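O-succinylhomoserine sulfhydrylase (Mycobacterium tuberculosis, PDB 3NDN) probably catalyses the pyridoxal-phosphate-dependent formation of L-homocysteine from O-succinyl-L-homoserine and hydrogen sulfide in methionine biosynthesis. Local coordinates at residues G213-G225 with L236-D248. Numbering follows the deposited sequence.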
ATOM      1  N   GLY A 213     -16.092   6.114  28.917  1.00 39.94           N
ATOM      2  CA  GLY A 213     -15.571   6.890  30.045  1.00 40.44           C
ATOM      3  C   GLY A 213     -15.982   8.351  30.162  1.00 40.73           C
ATOM      4  O   GLY A 213     -16.082   8.875  31.275  1.00 41.49           O
ATOM      5  N   PHE A 214     -16.199   9.025  29.035  1.00 40.87           N
ATOM      6  CA  PHE A 214     -16.501  10.462  29.078  1.00 41.48           C
ATOM      7  C   PHE A 214     -17.787  10.835  29.873  1.00 42.54           C
ATOM      8  O   PHE A 214     -17.733  11.743  30.706  1.00 42.98           O
ATOM      9  CB  PHE A 214     -16.429  11.107  27.683  1.00 41.37           C
ATOM     10  CG  PHE A 214     -15.007  11.275  27.158  1.00 40.17           C
ATOM     11  CD1 PHE A 214     -14.155  12.239  27.704  1.00 40.71           C
ATOM     12  CD2 PHE A 214     -14.520  10.463  26.134  1.00 38.37           C
ATOM     13  CE1 PHE A 214     -12.824  12.396  27.224  1.00 39.46           C
ATOM     14  CE2 PHE A 214     -13.197  10.613  25.653  1.00 36.78           C
ATOM     15  CZ  PHE A 214     -12.357  11.580  26.205  1.00 36.97           C
ATOM     16  N   PRO A 215     -18.919  10.122  29.657  1.00 42.94           N
ATOM     17  CA  PRO A 215     -20.119  10.388  30.500  1.00 43.90           C
ATOM     18  C   PRO A 215     -19.923  10.198  32.015  1.00 44.69           C
ATOM     19  O   PRO A 215     -20.728  10.702  32.812  1.00 45.63           O
ATOM     20  CB  PRO A 215     -21.151   9.382  29.979  1.00 43.90           C
ATOM     21  CG  PRO A 215     -20.752   9.140  28.546  1.00 42.76           C
ATOM     22  CD  PRO A 215     -19.232   9.190  28.550  1.00 42.26           C
ATOM     23  N   LEU A 216     -18.866   9.483  32.407  1.00 44.58           N
ATOM     24  CA  LEU A 216     -18.586   9.214  33.814  1.00 44.63           C
ATOM     25  C   LEU A 216     -17.579  10.218  34.390  1.00 44.44           C
ATOM     26  O   LEU A 216     -17.202  10.128  35.564  1.00 45.18           O
ATOM     27  CB  LEU A 216     -18.125   7.763  34.010  1.00 44.74           C
ATOM     28  CG  LEU A 216     -19.163   6.670  33.713  1.00 45.51           C
ATOM     29  CD1 LEU A 216     -18.508   5.302  33.543  1.00 47.13           C
ATOM     30  CD2 LEU A 216     -20.251   6.619  34.781  1.00 47.05           C
ATOM     31  N   GLY A 217     -17.168  11.176  33.556  1.00 43.23           N
ATOM     32  CA  GLY A 217     -16.298  12.270  33.980  1.00 42.02           C
ATOM     33  C   GLY A 217     -14.802  12.051  33.812  1.00 40.35           C
ATOM     34  O   GLY A 217     -13.997  12.785  34.397  1.00 41.08           O
ATOM     35  N   VAL A 218     -14.419  11.042  33.029  1.00 38.25           N
ATOM     36  CA  VAL A 218     -13.003  10.818  32.723  1.00 36.29           C
ATOM     37  C   VAL A 218     -12.533  11.995  31.843  1.00 35.36           C
ATOM     38  O   VAL A 218     -13.297  12.487  31.010  1.00 34.62           O
ATOM     39  CB  VAL A 218     -12.793   9.437  32.043  1.00 35.69           C
ATOM     40  CG1 VAL A 218     -11.423   9.297  31.474  1.00 36.34           C
ATOM     41  CG2 VAL A 218     -13.051   8.304  33.042  1.00 35.80           C
ATOM     42  N   ASP A 219     -11.295  12.452  32.043  1.00 34.03           N
ATOM     43  CA  ASP A 219     -10.767  13.613  31.314  1.00 33.37           C
ATOM     44  C   ASP A 219     -10.107  13.255  29.974  1.00 32.49           C
ATOM     45  O   ASP A 219     -10.175  14.033  29.021  1.00 32.48           O
ATOM     46  CB  ASP A 219      -9.771  14.382  32.188  1.00 33.88           C
ATOM     47  CG  ASP A 219     -10.402  14.855  33.499  1.00 35.43           C
ATOM     48  OD1 ASP A 219     -11.042  15.929  33.493  1.00 35.46           O
ATOM     49  OD2 ASP A 219     -10.278  14.127  34.514  1.00 34.30           O
ATOM     50  N   VAL A 220      -9.458  12.093  29.934  1.00 31.80           N
ATOM     51  CA  VAL A 220      -8.622  11.631  28.804  1.00 31.03           C
ATOM     52  C   VAL A 220      -8.813  10.130  28.596  1.00 30.88           C
ATOM     53  O   VAL A 220      -8.834   9.361  29.571  1.00 30.51           O
ATOM     54  CB  VAL A 220      -7.092  11.894  29.077  1.00 31.16           C
ATOM     55  CG1 VAL A 220      -6.224  11.440  27.888  1.00 30.42           C
ATOM     56  CG2 VAL A 220      -6.825  13.377  29.384  1.00 30.89           C
ATOM     57  N   VAL A 221      -8.955   9.703  27.332  1.00 30.37           N
ATOM     58  CA  VAL A 221      -9.012   8.275  27.017  1.00 29.83           C
ATOM     59  C   VAL A 221      -7.921   7.967  25.975  1.00 30.03           C
ATOM     60  O   VAL A 221      -7.712   8.757  25.033  1.00 29.57           O
ATOM     61  CB  VAL A 221     -10.432   7.831  26.508  1.00 30.03           C
ATOM     62  CG1 VAL A 221     -10.430   6.377  26.092  1.00 28.13           C
ATOM     63  CG2 VAL A 221     -11.488   8.059  27.598  1.00 29.62           C
ATOM     64  N   VAL A 222      -7.206   6.856  26.172  1.00 29.23           N
ATOM     65  CA  VAL A 222      -6.180   6.415  25.197  1.00 29.34           C
ATOM     66  C   VAL A 222      -6.500   5.039  24.599  1.00 29.32           C
ATOM     67  O   VAL A 222      -7.023   4.146  25.298  1.00 29.62           O
ATOM     68  CB  VAL A 222      -4.711   6.405  25.781  1.00 29.32           C
ATOM     69  CG1 VAL A 222      -4.244   7.798  26.140  1.00 30.29           C
ATOM     70  CG2 VAL A 222      -4.598   5.464  26.975  1.00 28.90           C
ATOM     71  N   TYR A 223      -6.176   4.884  23.311  1.00 29.13           N
ATOM     72  CA  TYR A 223      -6.416   3.649  22.551  1.00 29.94           C
ATOM     73  C   TYR A 223      -5.171   3.188  21.808  1.00 29.41           C
ATOM     74  O   TYR A 223      -4.436   4.009  21.273  1.00 29.55           O
ATOM     75  CB  TYR A 223      -7.536   3.836  21.511  1.00 29.34           C
ATOM     76  CG  TYR A 223      -8.910   3.872  22.114  1.00 32.09           C
ATOM     77  CD1 TYR A 223      -9.436   2.740  22.748  1.00 33.11           C
ATOM     78  CD2 TYR A 223      -9.685   5.023  22.066  1.00 32.33           C
ATOM     79  CE1 TYR A 223     -10.696   2.755  23.314  1.00 35.50           C
ATOM     80  CE2 TYR A 223     -10.959   5.058  22.643  1.00 34.02           C
ATOM     81  CZ  TYR A 223     -11.448   3.911  23.274  1.00 35.51           C
ATOM     82  OH  TYR A 223     -12.697   3.888  23.857  1.00 39.11           O
ATOM     83  N   SER A 224      -4.948   1.874  21.790  1.00 29.33           N
ATOM     84  CA  SER A 224      -4.127   1.215  20.760  1.00 29.35           C
ATOM     85  C   SER A 224      -5.036   0.888  19.552  1.00 29.69           C
ATOM     86  O   SER A 224      -6.038   0.208  19.717  1.00 31.18           O
ATOM     87  CB  SER A 224      -3.518  -0.085  21.320  1.00 29.93           C
ATOM     88  OG  SER A 224      -2.933  -0.900  20.302  1.00 29.52           O
ATOM     89  N   GLY A 225      -4.708   1.388  18.361  1.00 28.43           N
ATOM     90  CA  GLY A 225      -5.390   0.957  17.118  1.00 27.96           C
ATOM     91  C   GLY A 225      -4.995  -0.433  16.618  1.00 27.31           C
ATOM     92  O   GLY A 225      -5.660  -1.013  15.741  1.00 26.49           O
ATOM     93  N   LEU A 236       0.306  -1.132  13.293  1.00 28.13           N
ATOM     94  CA  LEU A 236       0.242  -0.433  14.590  1.00 27.85           C
ATOM     95  C   LEU A 236      -0.282   1.005  14.482  1.00 27.98           C
ATOM     96  O   LEU A 236      -0.106   1.687  13.449  1.00 28.37           O
ATOM     97  CB  LEU A 236       1.616  -0.436  15.284  1.00 28.58           C
ATOM     98  CG  LEU A 236       2.143  -1.778  15.808  1.00 30.66           C
ATOM     99  CD1 LEU A 236       3.078  -2.373  14.793  1.00 34.40           C
ATOM    100  CD2 LEU A 236       2.888  -1.563  17.110  1.00 34.38           C
ATOM    101  N   GLY A 237      -0.879   1.482  15.573  1.00 27.73           N
ATOM    102  CA  GLY A 237      -1.298   2.872  15.685  1.00 26.73           C
ATOM    103  C   GLY A 237      -1.917   3.111  17.051  1.00 26.24           C
ATOM    104  O   GLY A 237      -2.121   2.163  17.828  1.00 26.30           O
ATOM    105  N   GLY A 238      -2.223   4.362  17.346  1.00 26.08           N
ATOM    106  CA  GLY A 238      -2.947   4.704  18.594  1.00 26.73           C
ATOM    107  C   GLY A 238      -3.588   6.070  18.532  1.00 27.71           C
ATOM    108  O   GLY A 238      -3.521   6.741  17.496  1.00 27.21           O
ATOM    109  N   ALA A 239      -4.201   6.498  19.640  1.00 28.03           N
ATOM    110  CA  ALA A 239      -4.810   7.819  19.692  1.00 27.63           C
ATOM    111  C   ALA A 239      -4.975   8.337  21.116  1.00 27.58           C
ATOM    112  O   ALA A 239      -5.143   7.552  22.057  1.00 27.76           O
ATOM    113  CB  ALA A 239      -6.183   7.819  18.982  1.00 27.58           C
ATOM    114  N   ILE A 240      -4.965   9.664  21.238  1.00 27.72           N
ATOM    115  CA  ILE A 240      -5.269  10.361  22.506  1.00 28.26           C
ATOM    116  C   ILE A 240      -6.541  11.211  22.342  1.00 28.78           C
ATOM    117  O   ILE A 240      -6.602  12.076  21.462  1.00 28.99           O
ATOM    118  CB  ILE A 240      -4.104  11.273  22.941  1.00 28.31           C
ATOM    119  CG1 ILE A 240      -2.775  10.494  22.974  1.00 28.08           C
ATOM    120  CG2 ILE A 240      -4.400  11.930  24.317  1.00 28.24           C
ATOM    121  CD1 ILE A 240      -1.516  11.374  22.885  1.00 27.79           C
ATOM    122  N   LEU A 241      -7.537  10.996  23.207  1.00 29.64           N
ATOM    123  CA  LEU A 241      -8.763  11.826  23.188  1.00 30.40           C
ATOM    124  C   LEU A 241      -8.979  12.611  24.511  1.00 30.79           C
ATOM    125  O   LEU A 241      -8.806  12.046  25.596  1.00 30.45           O
ATOM    126  CB  LEU A 241      -9.999  10.987  22.830  1.00 30.38           C
ATOM    127  CG  LEU A 241      -9.965  10.178  21.510  1.00 32.93           C
ATOM    128  CD1 LEU A 241      -9.505   8.739  21.772  1.00 35.92           C
ATOM    129  CD2 LEU A 241     -11.336  10.172  20.842  1.00 33.63           C
ATOM    130  N   GLY A 242      -9.343  13.897  24.399  1.00 31.03           N
ATOM    131  CA  GLY A 242      -9.550  14.802  25.568  1.00 31.93           C
ATOM    132  C   GLY A 242     -10.053  16.212  25.207  1.00 32.79           C
ATOM    133  O   GLY A 242     -10.582  16.425  24.111  1.00 32.16           O
ATOM    134  N   ASP A 243      -9.927  17.159  26.143  1.00 33.49           N
ATOM    135  CA  ASP A 243     -10.419  18.541  25.954  1.00 34.55           C
ATOM    136  C   ASP A 243      -9.595  19.271  24.884  1.00 34.30           C
ATOM    137  O   ASP A 243      -8.407  18.986  24.719  1.00 33.52           O
ATOM    138  CB  ASP A 243     -10.335  19.339  27.266  1.00 35.65           C
ATOM    139  CG  ASP A 243     -11.293  18.838  28.345  1.00 39.14           C
ATOM    140  OD1 ASP A 243     -12.392  18.343  28.030  1.00 40.80           O
ATOM    141  OD2 ASP A 243     -10.951  18.972  29.543  1.00 46.02           O
ATOM    142  N   ARG A 244     -10.222  20.213  24.181  1.00 34.83           N
ATOM    143  CA  ARG A 244      -9.535  21.011  23.144  1.00 35.78           C
ATOM    144  C   ARG A 244      -8.228  21.676  23.614  1.00 35.88           C
ATOM    145  O   ARG A 244      -7.219  21.616  22.903  1.00 35.47           O
ATOM    146  CB  ARG A 244     -10.471  22.052  22.506  1.00 36.38           C
ATOM    147  CG  ARG A 244      -9.831  22.814  21.306  1.00 39.86           C
ATOM    148  CD  ARG A 244     -10.529  24.147  20.974  1.00 45.16           C
ATOM    149  NE  ARG A 244     -11.058  24.820  22.168  1.00 48.94           N
ATOM    150  CZ  ARG A 244     -10.356  25.601  22.995  1.00 50.18           C
ATOM    151  NH1 ARG A 244      -9.063  25.849  22.783  1.00 49.98           N
ATOM    152  NH2 ARG A 244     -10.958  26.131  24.051  1.00 50.35           N
ATOM    153  N   GLU A 245      -8.235  22.312  24.789  1.00 36.41           N
ATOM    154  CA  GLU A 245      -7.035  23.038  25.240  1.00 37.01           C
ATOM    155  C   GLU A 245      -5.859  22.111  25.540  1.00 35.78           C
ATOM    156  O   GLU A 245      -4.699  22.500  25.379  1.00 35.93           O
ATOM    157  CB  GLU A 245      -7.325  23.993  26.424  1.00 38.25           C
ATOM    158  CG  GLU A 245      -8.126  23.402  27.590  1.00 43.67           C
ATOM    159  CD  GLU A 245      -7.300  22.521  28.536  1.00 49.81           C
ATOM    160  OE1 GLU A 245      -7.887  21.584  29.134  1.00 51.55           O
ATOM    161  OE2 GLU A 245      -6.072  22.768  28.693  1.00 53.20           O
ATOM    162  N   TYR A 246      -6.172  20.888  25.983  1.00 34.39           N
ATOM    163  CA  TYR A 246      -5.172  19.864  26.289  1.00 33.65           C
ATOM    164  C   TYR A 246      -4.574  19.256  25.005  1.00 32.72           C
ATOM    165  O   TYR A 246      -3.348  19.111  24.884  1.00 32.77           O
ATOM    166  CB  TYR A 246      -5.824  18.780  27.176  1.00 32.96           C
ATOM    167  CG  TYR A 246      -5.035  17.487  27.388  1.00 33.06           C
ATOM    168  CD1 TYR A 246      -3.905  17.452  28.212  1.00 33.03           C
ATOM    169  CD2 TYR A 246      -5.452  16.285  26.793  1.00 32.84           C
ATOM    170  CE1 TYR A 246      -3.201  16.251  28.424  1.00 32.40           C
ATOM    171  CE2 TYR A 246      -4.757  15.086  27.004  1.00 30.75           C
ATOM    172  CZ  TYR A 246      -3.633  15.080  27.808  1.00 32.85           C
ATOM    173  OH  TYR A 246      -2.951  13.895  28.013  1.00 33.08           O
ATOM    174  N   ILE A 247      -5.438  18.921  24.049  1.00 32.07           N
ATOM    175  CA  ILE A 247      -5.004  18.280  22.792  1.00 31.80           C
ATOM    176  C   ILE A 247      -4.208  19.272  21.926  1.00 32.81           C
ATOM    177  O   ILE A 247      -3.139  18.927  21.391  1.00 33.04           O
ATOM    178  CB  ILE A 247      -6.230  17.680  21.998  1.00 30.98           C
ATOM    179  CG1 ILE A 247      -6.986  16.638  22.845  1.00 30.92           C
ATOM    180  CG2 ILE A 247      -5.805  17.064  20.648  1.00 30.94           C
ATOM    181  CD1 ILE A 247      -6.221  15.311  23.110  1.00 31.05           C
ATOM    182  N   ASP A 248      -4.708  20.506  21.829  1.00 33.74           N
ATOM    183  CA  ASP A 248      -4.064  21.572  21.039  1.00 35.24           C
ATOM    184  C   ASP A 248      -2.886  22.256  21.761  1.00 35.90           C
ATOM    185  O   ASP A 248      -2.138  23.014  21.134  1.00 36.69           O
ATOM    186  CB  ASP A 248      -5.075  22.668  20.645  1.00 35.94           C
ATOM    187  CG  ASP A 248      -6.139  22.193  19.637  1.00 38.85           C
ATOM    188  OD1 ASP A 248      -6.056  21.061  19.099  1.00 40.31           O
ATOM    189  OD2 ASP A 248      -7.077  22.984  19.381  1.00 41.16           O
TER
HETATM  190  O   HOH W   1      -8.805  16.512  28.849  1.00 27.65           O
HETATM  191  O   HOH W   2     -12.529  15.702  28.665  1.00 36.11           O
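Leu241 fills the hollow between the rings of Phe214 and Tyr223: its CD1 meets the edge of the tyrosine ring at CD2, 3.7 Å away, while its CB faces Phe214 CZ. A chi1 of -55° sets CG beside the backbone N, and chi2 near 95° turns CD1 toward Tyr223 and Val221 O. The phenylalanine ring turns its edge to Leu241 O, with CZ 3.6 Å from that oxygen in the ring plane. Helix 81-94 covers this face. On the reverse face the methyls of Val220 fit between Ile240 and Tyr246: CG2 lies 3.6 Å from Tyr246 CE2, the side chains crossing at about a right angle, and CG1 touches Ile240 CG2. Branched Val222 and Ile240 suit the extended chain and pack on helix 105-114.

Between these layers the strands run antiparallel (171°), neighbours in the seven-stranded mixed sheet characteristic of fold-type I PLP enzymes; 238-242 opposes both its neighbours. Val221-Leu241 and Tyr223-Ala239 are hydrogen-bonded pairs, with two N-H...O bonds each; Val222-Ile240 and Ser224-Gly238 are non-hydrogen-bonded. Gly238, lacking a side chain, lies with its CA 3.1 Å from Tyr223 O. Beyond it, Gly225 N bonds to Gly237 O from above the carbonyl plane. At the other end, two waters link Asp219 O to Asp243 N and OD1.

Ser224 OG bonds the phosphate of the cofactor-bearing lysine at position 227; the apolar faces and backbone bonds are consistent with a well-ordered strand end there.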